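Local coordinates for protein endonuclease 2 (Arabidopsis thaliana, PDB 4CXP) that cleaves RNA and single-stranded DNA, and more weakly double-stranded DNA, to 5'-phosphorylated products, using a cluster of three divalent metal ions, at residues A[26-31]-A[94-99]; A[35-40]-A[113-118]. All blocks are in the same frame, centred on the assembly; numbering follows the deposited sequence. Where two conformers were deposited one is given.

Overall arrangement
Both contacts bring residues between 19 and 40 against the helical pair 85-96 and 111-124. Contact 1 lies toward the surface, its centre about 20 Å from the chain's centre, and joins the end of helix 19-28 to segment 94-99, part helix and part turn. Contact 2, its centre about 13 Å from that of the chain, sets the loop at 35-40 on helix 111-124 and is buried. Their chemistry follows their depth: a tyrosine-carboxylate hydrogen bond beside leucines in the first, leucines and one bridging water in the second. The contact centres are about 9 Å apart; Pro30 packs on Leu40, and Lys26 NZ probably donates a hydrogen bond to Gly35 O. Each also meets an N-linked sugar.

Contact 1: A[26-31]-A[94-99]; sequences KELLPE and TQLLSY. With NAG (2-acetamido-2-deoxy-beta-D-glucopyranose), chain B.
Two first torsions bring Glu27 and Tyr99 together: the tyrosine CG stands anti to its own N (chi1 179°), carrying the ring across to helix 19-28, while Glu27 places CG beside N (chi1 -68°) and runs on extended to its carboxylate. The phenol donates a short hydrogen bond, Tyr99 OH to Glu27 OE1 at 2.5 Å, reaching the oxygen on its anti side and 33° out of the carboxylate plane. Relative to the ring, OE1 lies at the edge, near the ring plane. Glu27 CB comes close too, 3.1 Å from Tyr99 OH, so the hydroxyl sits tightly against it. Glutamate suits this partly exposed place because its other oxygen, OE2, forms a salt bridge with Lys23.

Leu28 uses both of its methyls. CD1 sits over one face of the Tyr99 ring as a CH-pi contact, 4.3 Å from the centroid, and also meets Leu96 CD2 at 4.1 Å; CD2 packs against Tyr99 CE1 at 3.7 Å. Tyrosine thus offers an apolar face to leucine and a hydroxyl to the carboxylate. A type I turn from Leu96 to Tyr99, with Tyr99 N bonded to Leu96 O, brings the ring round toward Leu28. On helix 85-96 Gln95 NE2 donates to O5 of the chain B sugar at 3.0 Å and also bonds Asn91 OD1, so the amide probably steadies the first sugar on this glycosylated asparagine.

Leu28 further touches Leu111 and Leu115 of helix 111-124, and Leu96 touches Val118, while Ile261 and Phe262 of helix 233-262 join the same apolar cluster.

Contact 2: A[35-40]-A[113-118]; sequences GDLSSL and EALLFV. With NAG (2-acetamido-2-deoxy-beta-D-glucopyranose), chain C.
Leu40 meets Leu116 with its first side-chain carbon. Its CB points toward helix 111-124 and lies 3.7 Å from Leu116 CD2. From there CG turns beside the backbone N (chi1 -76°), and the CD1 methyl comes 4.2 Å from both Leu116 CD1 and Leu116 CD2, against the forked end of that leucine. The same CD1 meets Pro30, and an N-acetylglucosamine other than the chain C one lies near this side chain. Beside this pair Leu37 CD1 touches Leu116 CD2 and Leu115 CG, each at 4.3 Å, so Leu116 CD2 is shared by two leucines of the loop. Branched leucine ends suit such a buried meeting of loop and helix.

The loop holds its shape with a short 3-10 segment, 37-39, at whose start Asp36 braces the turn: OD1 accepts from Ser38 OG at 2.7 Å and, weakly, from Ser38 N. Asp36 O takes both Ser39 N and Ser39 OG, the hydroxyl lying in the carbonyl plane. This mostly helical S1/P1 nuclease carries metal ligands on helix 111-124, at His120 and Asp124, about one and two turns beyond Leu116.

A water donates to Leu40 O and Leu116 O, 2.9 Å from each, joining the two backbones. On the helix, Glu113 OE2 accepts from O6 of the chain C sugar at 2.7 Å and from Tyr51 OH; its carboxylate suits a sugar hydroxyl beside glycosylated Asn110.

Contact 1: A[26-31]-A[94-99]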
loop_
_atom_site.group_PDB
_atom_site.type_symbol
_atom_site.label_atom_id
_atom_site.label_comp_id
_atom_site.label_asym_id
_atom_site.label_seq_id
_atom_site.Cartn_x
_atom_site.Cartn_y
_atom_site.Cartn_z
ATOM N N LYS A 26 -7.064 0.663 19.432
ATOM C CA LYS A 26 -8.173 -0.060 20.062
ATOM C C LYS A 26 -9.363 0.883 20.315
ATOM O O LYS A 26 -10.521 0.504 20.114
ATOM C CB LYS A 26 -7.722 -0.760 21.345
ATOM C CG LYS A 26 -6.764 -1.953 21.138
ATOM C CD LYS A 26 -7.290 -3.144 20.330
ATOM C CE LYS A 26 -6.242 -4.248 20.231
ATOM N NZ LYS A 26 -6.701 -5.488 19.551
ATOM N N GLU A 27 -9.076 2.113 20.740
ATOM C CA GLU A 27 -10.123 3.092 21.041
ATOM C C GLU A 27 -10.834 3.601 19.785
ATOM O O GLU A 27 -12.030 3.860 19.813
ATOM C CB GLU A 27 -9.536 4.264 21.819
ATOM C CG GLU A 27 -9.100 3.861 23.228
ATOM C CD GLU A 27 -8.207 4.863 23.930
ATOM O OE1 GLU A 27 -7.703 5.802 23.288
ATOM O OE2 GLU A 27 -7.979 4.702 25.149
ATOM N N LEU A 28 -10.100 3.767 18.692
ATOM C CA LEU A 28 -10.653 4.323 17.460
ATOM C C LEU A 28 -11.397 3.307 16.602
ATOM O O LEU A 28 -12.257 3.680 15.806
ATOM C CB LEU A 28 -9.556 5.004 16.649
ATOM C CG LEU A 28 -9.108 6.355 17.196
ATOM C CD1 LEU A 28 -7.820 6.807 16.529
ATOM C CD2 LEU A 28 -10.207 7.386 17.007
ATOM N N LEU A 29 -11.077 2.027 16.724
ATOM C CA LEU A 29 -11.770 1.035 15.926
ATOM C C LEU A 29 -13.201 0.835 16.427
ATOM O O LEU A 29 -13.445 0.837 17.621
ATOM C CB LEU A 29 -11.056 -0.306 15.966
ATOM C CG LEU A 29 -9.735 -0.431 15.212
ATOM C CD1 LEU A 29 -9.033 -1.740 15.555
ATOM C CD2 LEU A 29 -9.964 -0.337 13.716
ATOM N N PRO A 30 -14.144 0.603 15.510
ATOM C CA PRO A 30 -15.490 0.271 15.986
ATOM C C PRO A 30 -15.543 -1.106 16.602
ATOM O O PRO A 30 -14.717 -1.956 16.297
ATOM C CB PRO A 30 -16.333 0.302 14.729
ATOM C CG PRO A 30 -15.390 -0.034 13.651
ATOM C CD PRO A 30 -14.044 0.537 14.048
ATOM N N GLU A 31 -16.541 -1.315 17.451
ATOM C CA GLU A 31 -16.714 -2.584 18.161
ATOM C C GLU A 31 -16.737 -3.760 17.196
ATOM O O GLU A 31 -16.167 -4.810 17.491
ATOM C CB GLU A 31 -18.005 -2.569 18.991
ATOM N N THR A 94 -2.011 14.224 9.833
ATOM C CA THR A 94 -2.175 15.483 10.550
ATOM C C THR A 94 -3.426 15.435 11.418
ATOM O O THR A 94 -3.390 15.836 12.564
ATOM C CB THR A 94 -2.204 16.670 9.589
ATOM O OG1 THR A 94 -0.906 16.790 9.009
ATOM C CG2 THR A 94 -2.548 17.959 10.305
ATOM N N GLN A 95 -4.530 14.929 10.881
ATOM C CA GLN A 95 -5.752 14.821 11.666
ATOM C C GLN A 95 -5.540 13.973 12.921
ATOM O O GLN A 95 -6.005 14.332 14.004
ATOM C CB GLN A 95 -6.878 14.239 10.825
ATOM C CG GLN A 95 -7.323 15.142 9.700
ATOM C CD GLN A 95 -8.324 14.481 8.797
ATOM O OE1 GLN A 95 -9.061 13.592 9.213
ATOM N NE2 GLN A 95 -8.343 14.901 7.536
ATOM N N LEU A 96 -4.845 12.843 12.783
ATOM C CA LEU A 96 -4.680 11.952 13.924
ATOM C C LEU A 96 -3.789 12.529 15.019
ATOM O O LEU A 96 -3.887 12.117 16.157
ATOM C CB LEU A 96 -4.147 10.604 13.454
ATOM C CG LEU A 96 -5.171 9.765 12.701
ATOM C CD1 LEU A 96 -4.480 8.635 11.973
ATOM C CD2 LEU A 96 -6.267 9.213 13.606
ATOM N N LEU A 97 -2.930 13.491 14.681
ATOM C CA LEU A 97 -2.133 14.185 15.702
ATOM C C LEU A 97 -3.007 14.880 16.728
ATOM O O LEU A 97 -2.552 15.153 17.828
ATOM C CB LEU A 97 -1.208 15.219 15.061
ATOM C CG LEU A 97 -0.027 14.652 14.290
ATOM C CD1 LEU A 97 0.643 15.762 13.490
ATOM C CD2 LEU A 97 0.953 13.994 15.245
ATOM N N SER A 98 -4.249 15.183 16.363
ATOM C CA SER A 98 -5.172 15.841 17.283
ATOM C C SER A 98 -5.911 14.872 18.216
ATOM O O SER A 98 -6.689 15.309 19.068
ATOM C CB SER A 98 -6.188 16.682 16.498
ATOM O OG SER A 98 -7.169 15.859 15.902
ATOM N N TYR A 99 -5.666 13.569 18.086
ATOM C CA TYR A 99 -6.382 12.588 18.890
ATOM C C TYR A 99 -6.067 12.770 20.348
ATOM O O TYR A 99 -4.898 12.793 20.726
ATOM C CB TYR A 99 -6.026 11.161 18.489
ATOM C CG TYR A 99 -6.749 10.119 19.320
ATOM C CD1 TYR A 99 -8.126 9.969 19.212
ATOM C CD2 TYR A 99 -6.069 9.308 20.229
ATOM C CE1 TYR A 99 -8.807 9.032 19.958
ATOM C CE2 TYR A 99 -6.752 8.368 21.002
ATOM C CZ TYR A 99 -8.121 8.230 20.846
ATOM O OH TYR A 99 -8.838 7.310 21.577
HETATM C C1 NAG B . -8.645 15.369 4.105
HETATM C C2 NAG B . -9.027 15.306 2.596
HETATM C C3 NAG B . -10.346 16.039 2.388
HETATM C C4 NAG B . -11.401 15.473 3.337
HETATM C C5 NAG B . -10.874 15.366 4.769
HETATM C C6 NAG B . -11.796 14.563 5.666
HETATM C C7 NAG B . -6.995 15.132 1.215
HETATM C C8 NAG B . -6.028 15.823 0.314
HETATM N N2 NAG B . -8.015 15.851 1.695
HETATM O O3 NAG B . -10.737 15.952 1.011
HETATM O O4 NAG B . -12.548 16.296 3.440
HETATM O O5 NAG B . -9.613 14.732 4.852
HETATM O O6 NAG B . -12.002 13.286 5.092
HETATM O O7 NAG B . -6.844 13.940 1.517
#

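Contact 2: A[35-40]-A[113-118]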
loop_
_atom_site.group_PDB
_atom_site.type_symbol
_atom_site.label_atom_id
_atom_site.label_comp_id
_atom_site.label_asym_id
_atom_site.label_seq_id
_atom_site.Cartn_x
_atom_site.Cartn_y
_atom_site.Cartn_z
ATOM N N GLY A 35 -11.268 -5.431 17.593
ATOM C CA GLY A 35 -9.911 -5.042 17.918
ATOM C C GLY A 35 -8.899 -5.163 16.792
ATOM O O GLY A 35 -7.733 -4.823 16.986
ATOM N N ASP A 36 -9.323 -5.644 15.619
ATOM C CA ASP A 36 -8.414 -6.031 14.534
ATOM C C ASP A 36 -8.426 -4.985 13.425
ATOM O O ASP A 36 -9.383 -4.885 12.669
ATOM C CB ASP A 36 -8.867 -7.408 14.030
ATOM C CG ASP A 36 -7.982 -7.993 12.970
ATOM O OD1 ASP A 36 -7.040 -7.341 12.508
ATOM O OD2 ASP A 36 -8.251 -9.146 12.568
ATOM N N LEU A 37 -7.348 -4.225 13.319
ATOM C CA LEU A 37 -7.236 -3.193 12.311
ATOM C C LEU A 37 -7.404 -3.788 10.907
ATOM O O LEU A 37 -8.031 -3.186 10.033
ATOM C CB LEU A 37 -5.877 -2.491 12.438
ATOM C CG LEU A 37 -5.574 -1.409 11.396
ATOM C CD1 LEU A 37 -6.576 -0.251 11.436
ATOM C CD2 LEU A 37 -4.158 -0.912 11.612
ATOM N N SER A 38 -6.819 -4.959 10.681
ATOM C CA SER A 38 -6.868 -5.593 9.379
ATOM C C SER A 38 -8.266 -5.935 8.913
ATOM O O SER A 38 -8.483 -6.046 7.730
ATOM C CB SER A 38 -5.952 -6.814 9.333
ATOM O OG SER A 38 -6.511 -7.935 9.964
ATOM N N SER A 39 -9.234 -6.005 9.808
ATOM C CA SER A 39 -10.606 -6.278 9.398
ATOM C C SER A 39 -11.237 -5.105 8.651
ATOM O O SER A 39 -12.239 -5.287 7.999
ATOM C CB SER A 39 -11.462 -6.656 10.580
ATOM O OG SER A 39 -11.732 -5.544 11.380
ATOM N N LEU A 40 -10.629 -3.919 8.726
ATOM C CA LEU A 40 -11.160 -2.714 8.089
ATOM C C LEU A 40 -10.160 -2.036 7.144
ATOM O O LEU A 40 -10.358 -0.912 6.720
ATOM C CB LEU A 40 -11.605 -1.722 9.147
ATOM C CG LEU A 40 -12.924 -2.090 9.814
ATOM C CD1 LEU A 40 -13.141 -1.205 11.027
ATOM C CD2 LEU A 40 -14.100 -1.949 8.846
ATOM N N GLU A 113 -12.389 7.371 10.721
ATOM C CA GLU A 113 -12.125 7.453 9.286
ATOM C C GLU A 113 -10.667 7.798 9.026
ATOM O O GLU A 113 -10.050 7.212 8.140
ATOM C CB GLU A 113 -13.040 8.456 8.582
ATOM C CG GLU A 113 -14.487 8.008 8.546
ATOM C CD GLU A 113 -15.402 8.829 7.650
ATOM O OE1 GLU A 113 -14.991 9.903 7.149
ATOM O OE2 GLU A 113 -16.559 8.386 7.454
ATOM N N ALA A 114 -10.082 8.732 9.768
ATOM C CA ALA A 114 -8.696 9.097 9.501
ATOM C C ALA A 114 -7.771 7.890 9.686
ATOM O O ALA A 114 -6.860 7.687 8.884
ATOM C CB ALA A 114 -8.242 10.243 10.387
ATOM N N LEU A 115 -8.002 7.096 10.731
ATOM C CA LEU A 115 -7.202 5.891 10.959
ATOM C C LEU A 115 -7.350 4.915 9.796
ATOM O O LEU A 115 -6.363 4.347 9.319
ATOM C CB LEU A 115 -7.619 5.234 12.282
ATOM C CG LEU A 115 -6.935 3.900 12.565
ATOM C CD1 LEU A 115 -5.406 4.027 12.668
ATOM C CD2 LEU A 115 -7.531 3.282 13.821
ATOM N N LEU A 116 -8.581 4.691 9.356
ATOM C CA LEU A 116 -8.827 3.731 8.295
ATOM C C LEU A 116 -8.268 4.207 6.962
ATOM O O LEU A 116 -7.760 3.403 6.175
ATOM C CB LEU A 116 -10.322 3.408 8.203
ATOM C CG LEU A 116 -10.940 2.800 9.467
ATOM C CD1 LEU A 116 -12.394 2.478 9.215
ATOM C CD2 LEU A 116 -10.186 1.554 9.941
ATOM N N PHE A 117 -8.353 5.502 6.707
ATOM C CA PHE A 117 -7.759 6.066 5.506
ATOM C C PHE A 117 -6.231 5.975 5.552
ATOM O O PHE A 117 -5.618 5.538 4.593
ATOM C CB PHE A 117 -8.176 7.533 5.320
ATOM C CG PHE A 117 -9.530 7.747 4.689
ATOM C CD1 PHE A 117 -9.869 7.144 3.484
ATOM C CD2 PHE A 117 -10.448 8.624 5.270
ATOM C CE1 PHE A 117 -11.078 7.407 2.871
ATOM C CE2 PHE A 117 -11.659 8.887 4.660
ATOM C CZ PHE A 117 -11.978 8.284 3.464
ATOM N N VAL A 118 -5.600 6.380 6.650
ATOM C CA VAL A 118 -4.167 6.356 6.633
ATOM C C VAL A 118 -3.650 4.903 6.536
ATOM O O VAL A 118 -2.638 4.659 5.877
ATOM C CB VAL A 118 -3.610 7.189 7.793
ATOM C CG1 VAL A 118 -3.579 6.391 9.075
ATOM C CG2 VAL A 118 -2.251 7.727 7.431
HETATM C C1 NAG C . -17.008 7.943 11.927
HETATM C C2 NAG C . -18.417 7.895 12.473
HETATM C C3 NAG C . -18.921 6.454 12.499
HETATM C C4 NAG C . -18.792 5.810 11.121
HETATM C C5 NAG C . -17.339 5.926 10.661
HETATM C C6 NAG C . -17.115 5.370 9.258
HETATM C C7 NAG C . -19.148 9.695 14.046
HETATM C C8 NAG C . -19.958 10.342 12.969
HETATM N N2 NAG C . -18.470 8.572 13.776
HETATM O O3 NAG C . -20.254 6.407 12.971
HETATM O O4 NAG C . -19.096 4.439 11.250
HETATM O O5 NAG C . -16.958 7.270 10.671
HETATM O O6 NAG C . -17.772 6.156 8.297
HETATM O O7 NAG C . -19.165 10.212 15.184
HETATM O O HOH W 1 -9.492 1.389 5.107
#